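Local coordinates for protein polyhedrin (Antheraea mylitta cypovirus 4, PDB 5A8S) that probably forms the crystalline matrix of viral occlusion bodies, the polyhedra that embed cypovirus particles, at residues Arg69-Asp74 with Thr110-Gly115. Numbering follows the deposited sequence.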
ATOM      1  N   ARG A  69       4.440  -5.473  14.565  1.00  7.23           N
ATOM      2  CA  ARG A  69       4.068  -4.235  15.228  1.00 10.84           C
ATOM      3  C   ARG A  69       2.648  -3.804  14.880  1.00 11.53           C
ATOM      4  O   ARG A  69       1.969  -3.219  15.720  1.00 10.68           O
ATOM      5  CB  ARG A  69       5.068  -3.122  14.909  1.00  7.31           C
ATOM      6  CG  ARG A  69       6.427  -3.341  15.572  1.00  8.12           C
ATOM      7  CD  ARG A  69       7.361  -2.163  15.347  1.00 15.45           C
ATOM      8  NE  ARG A  69       7.857  -2.152  13.976  1.00 10.58           N
ATOM      9  CZ  ARG A  69       9.108  -1.880  13.622  1.00 16.95           C
ATOM     10  NH1 ARG A  69      10.026  -1.590  14.539  1.00  8.64           N
ATOM     11  NH2 ARG A  69       9.444  -1.902  12.339  1.00 14.34           N
ATOM     12  N   GLU A  70       2.191  -4.090  13.661  1.00  7.44           N
ATOM     13  CA  GLU A  70       0.815  -3.742  13.281  1.00 10.06           C
ATOM     14  C   GLU A  70      -0.172  -4.545  14.101  1.00  9.57           C
ATOM     15  O   GLU A  70      -1.273  -4.078  14.376  1.00 10.03           O
ATOM     16  CB  GLU A  70       0.561  -3.978  11.779  1.00  7.64           C
ATOM     17  CG  GLU A  70       1.296  -3.000  10.880  1.00 12.69           C
ATOM     18  CD  GLU A  70       1.166  -3.329   9.399  1.00 23.82           C
ATOM     19  OE1 GLU A  70       1.229  -4.521   9.031  1.00 18.41           O
ATOM     20  OE2 GLU A  70       1.015  -2.385   8.598  1.00 37.31           O
ATOM     21  N   LEU A  71       0.232  -5.747  14.504  1.00  6.51           N
ATOM     22  CA  LEU A  71      -0.630  -6.642  15.260  1.00  6.81           C
ATOM     23  C   LEU A  71      -0.748  -6.265  16.743  1.00  7.86           C
ATOM     24  O   LEU A  71      -1.666  -6.718  17.429  1.00  9.36           O
ATOM     25  CB  LEU A  71      -0.117  -8.083  15.131  1.00  6.37           C
ATOM     26  CG  LEU A  71      -0.390  -8.770  13.782  1.00  9.79           C
ATOM     27  CD1 LEU A  71       0.375 -10.076  13.672  1.00  9.58           C
ATOM     28  CD2 LEU A  71      -1.894  -9.014  13.591  1.00  8.27           C
ATOM     29  N   LEU A  72       0.170  -5.443  17.241  1.00  5.57           N
ATOM     30  CA  LEU A  72       0.192  -5.097  18.670  1.00 10.39           C
ATOM     31  C   LEU A  72      -1.026  -4.270  19.103  1.00  8.05           C
ATOM     32  O   LEU A  72      -1.488  -3.387  18.380  1.00  9.40           O
ATOM     33  CB  LEU A  72       1.461  -4.317  19.024  1.00  9.00           C
ATOM     34  CG  LEU A  72       2.808  -5.001  18.786  1.00  7.93           C
ATOM     35  CD1 LEU A  72       3.943  -4.047  19.147  1.00  4.93           C
ATOM     36  CD2 LEU A  72       2.904  -6.288  19.591  1.00 10.68           C
ATOM     37  N   GLU A  73      -1.531  -4.551  20.299  1.00  9.72           N
ATOM     38  CA  GLU A  73      -2.577  -3.727  20.908  1.00  9.20           C
ATOM     39  C   GLU A  73      -2.164  -2.242  20.914  1.00  9.56           C
ATOM     40  O   GLU A  73      -1.012  -1.918  21.222  1.00 10.44           O
ATOM     41  CB  GLU A  73      -2.812  -4.217  22.341  1.00 11.53           C
ATOM     42  CG  GLU A  73      -4.047  -3.669  23.012  1.00 11.43           C
ATOM     43  CD  GLU A  73      -4.246  -4.228  24.419  1.00 13.62           C
ATOM     44  OE1 GLU A  73      -3.296  -4.801  25.001  1.00 15.45           O
ATOM     45  OE2 GLU A  73      -5.360  -4.088  24.949  1.00 15.10           O
ATOM     46  N   ASP A  74      -3.097  -1.392  20.551  1.00 10.62           N
ATOM     47  CA  ASP A  74      -2.947   0.075  20.536  1.00 13.22           C
ATOM     48  C   ASP A  74      -2.011   0.608  19.487  1.00 10.03           C
ATOM     49  O   ASP A  74      -1.788   1.778  19.491  1.00 19.59           O
ATOM     50  CB  ASP A  74      -2.638   0.624  21.918  1.00 15.07           C
ATOM     51  CG  ASP A  74      -3.621   0.129  22.915  1.00 21.77           C
ATOM     52  OD1 ASP A  74      -4.791   0.134  22.573  1.00 16.20           O
ATOM     53  OD2 ASP A  74      -3.206  -0.349  23.945  1.00 19.29           O
ATOM     54  N   THR A 110       2.803  -8.416  26.128  1.00  5.82           N
ATOM     55  CA  THR A 110       1.410  -8.818  26.346  1.00  8.90           C
ATOM     56  C   THR A 110       0.437  -8.093  25.422  1.00 10.08           C
ATOM     57  O   THR A 110      -0.756  -8.392  25.397  1.00  9.31           O
ATOM     58  CB  THR A 110       0.976  -8.651  27.817  1.00  8.29           C
ATOM     59  OG1 THR A 110       1.179  -7.301  28.231  1.00 13.55           O
ATOM     60  CG2 THR A 110       1.787  -9.594  28.727  1.00  7.20           C
ATOM     61  N   ARG A 111       0.963  -7.150  24.651  1.00  7.51           N
ATOM     62  CA  ARG A 111       0.208  -6.510  23.585  1.00  9.06           C
ATOM     63  C   ARG A 111       0.094  -7.395  22.350  1.00  6.79           C
ATOM     64  O   ARG A 111      -0.646  -7.076  21.422  1.00  7.88           O
ATOM     65  CB  ARG A 111       0.891  -5.203  23.176  1.00  7.68           C
ATOM     66  CG  ARG A 111       0.894  -4.131  24.246  1.00  8.74           C
ATOM     67  CD  ARG A 111       1.711  -2.933  23.773  1.00  8.82           C
ATOM     68  NE  ARG A 111       3.084  -3.307  23.437  1.00  9.44           N
ATOM     69  CZ  ARG A 111       3.925  -2.521  22.777  1.00  7.91           C
ATOM     70  NH1 ARG A 111       3.530  -1.320  22.380  1.00  8.49           N
ATOM     71  NH2 ARG A 111       5.160  -2.927  22.522  1.00 10.41           N
ATOM     72  N   TYR A 112       0.835  -8.494  22.295  1.00  8.58           N
ATOM     73  CA  TYR A 112       0.749  -9.348  21.110  1.00  7.76           C
ATOM     74  C   TYR A 112      -0.483 -10.254  21.227  1.00  8.80           C
ATOM     75  O   TYR A 112      -0.756 -10.788  22.297  1.00  9.77           O
ATOM     76  CB  TYR A 112       2.022 -10.186  20.917  1.00  9.15           C
ATOM     77  CG  TYR A 112       1.961 -10.966  19.627  1.00  7.81           C
ATOM     78  CD1 TYR A 112       2.375 -10.400  18.437  1.00  9.95           C
ATOM     79  CD2 TYR A 112       1.430 -12.248  19.600  1.00  8.40           C
ATOM     80  CE1 TYR A 112       2.281 -11.098  17.242  1.00 10.81           C
ATOM     81  CE2 TYR A 112       1.336 -12.955  18.422  1.00  9.56           C
ATOM     82  CZ  TYR A 112       1.755 -12.370  17.244  1.00 14.08           C
ATOM     83  OH  TYR A 112       1.667 -13.068  16.064  1.00 11.89           O
ATOM     84  N   PRO A 113      -1.232 -10.436  20.126  1.00  8.65           N
ATOM     85  CA  PRO A 113      -2.522 -11.128  20.255  1.00  3.98           C
ATOM     86  C   PRO A 113      -2.392 -12.645  20.408  1.00  7.99           C
ATOM     87  O   PRO A 113      -1.403 -13.238  19.981  1.00  6.80           O
ATOM     88  CB  PRO A 113      -3.233 -10.769  18.954  1.00  5.95           C
ATOM     89  CG  PRO A 113      -2.112 -10.590  17.967  1.00  7.17           C
ATOM     90  CD  PRO A 113      -0.981  -9.983  18.743  1.00  8.64           C
ATOM     91  N   MET A 114      -3.387 -13.258  21.036  1.00  7.18           N
ATOM     92  CA  MET A 114      -3.422 -14.708  21.203  1.00 10.05           C
ATOM     93  C   MET A 114      -3.862 -15.422  19.927  1.00  8.71           C
ATOM     94  O   MET A 114      -3.579 -16.605  19.730  1.00 11.37           O
ATOM     95  CB  MET A 114      -4.361 -15.052  22.362  1.00  9.59           C
ATOM     96  CG  MET A 114      -4.091 -14.165  23.572  1.00 10.49           C
ATOM     97  SD  MET A 114      -4.802 -14.775  25.094  1.00 13.71           S
ATOM     98  CE  MET A 114      -6.526 -14.332  24.858  1.00  9.55           C
ATOM     99  N   GLY A 115      -4.550 -14.692  19.057  1.00  9.78           N
ATOM    100  CA  GLY A 115      -5.042 -15.246  17.806  1.00  7.74           C
ATOM    101  C   GLY A 115      -5.884 -14.217  17.077  1.00  8.43           C
ATOM    102  O   GLY A 115      -6.125 -13.131  17.604  1.00  7.28           O
TER
HETATM  103  O   HOH W   1      -3.149  -7.312  25.773  1.00 12.77           O
HETATM  104  O   HOH W   2       0.773  -0.146  22.120  1.00 19.11           O
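Glu73 and Arg111 carry the one direct hydrogen bond between the two segments: Glu73 N gives its hydrogen to Arg111 O at 2.9 Å, nearly straight at 168°. The same oxygen also takes a CA-H...O contact from Leu72 CA at 3.5 Å, so two neighbouring residues converge on one carbonyl.

Water extends this polar core at two points. One molecule donates to both Glu73 OE1 (2.6 Å) and Thr110 O, while the second donates to Glu73 O and accepts from Arg111 NH1 (3.0 Å), lying at the edge of the guanidinium in its plane. With CG anti to the backbone N (chi1 -168°) and an extended chain beyond it, Glu73 carries its carboxylate along the Arg111 backbone toward Thr110, well short of the guanidinium; OE2 goes to Ser48 and Arg50. The guanidinium has its own acids, Asp109 at NH2 and Asp80 at NH1.

Van der Waals contacts make up the rest. A bend at chi3 (-58°) turns the Arg111 head back over Leu72, whose CD1 sits over the rim of one guanidinium face, 3.8 Å from Arg111 NH2. Leu72 CD2, the other methyl, is 4.0 Å from Tyr112 CA and lies at the ring edge, near its plane. Leu71 lies alongside Tyr112, pointing the same way, with Leu71 CD1 4.2 Å from Tyr112 CE1; the phenol OH bonds onward to Asn178 O. Pro113 CD rests over one face of the Tyr112 ring, toward its rim, packs on Leu71 CB and meets Leu71 O at 3.6 Å.

The contact thus joins the last residue of helix 68-71 and the turn that follows it to the loop entering strand 115-121. Glu73 and Arg111 meet through backbone and water while each charge is balanced by partners of its own, which would favour an ionised Glu73 although that residue is buried.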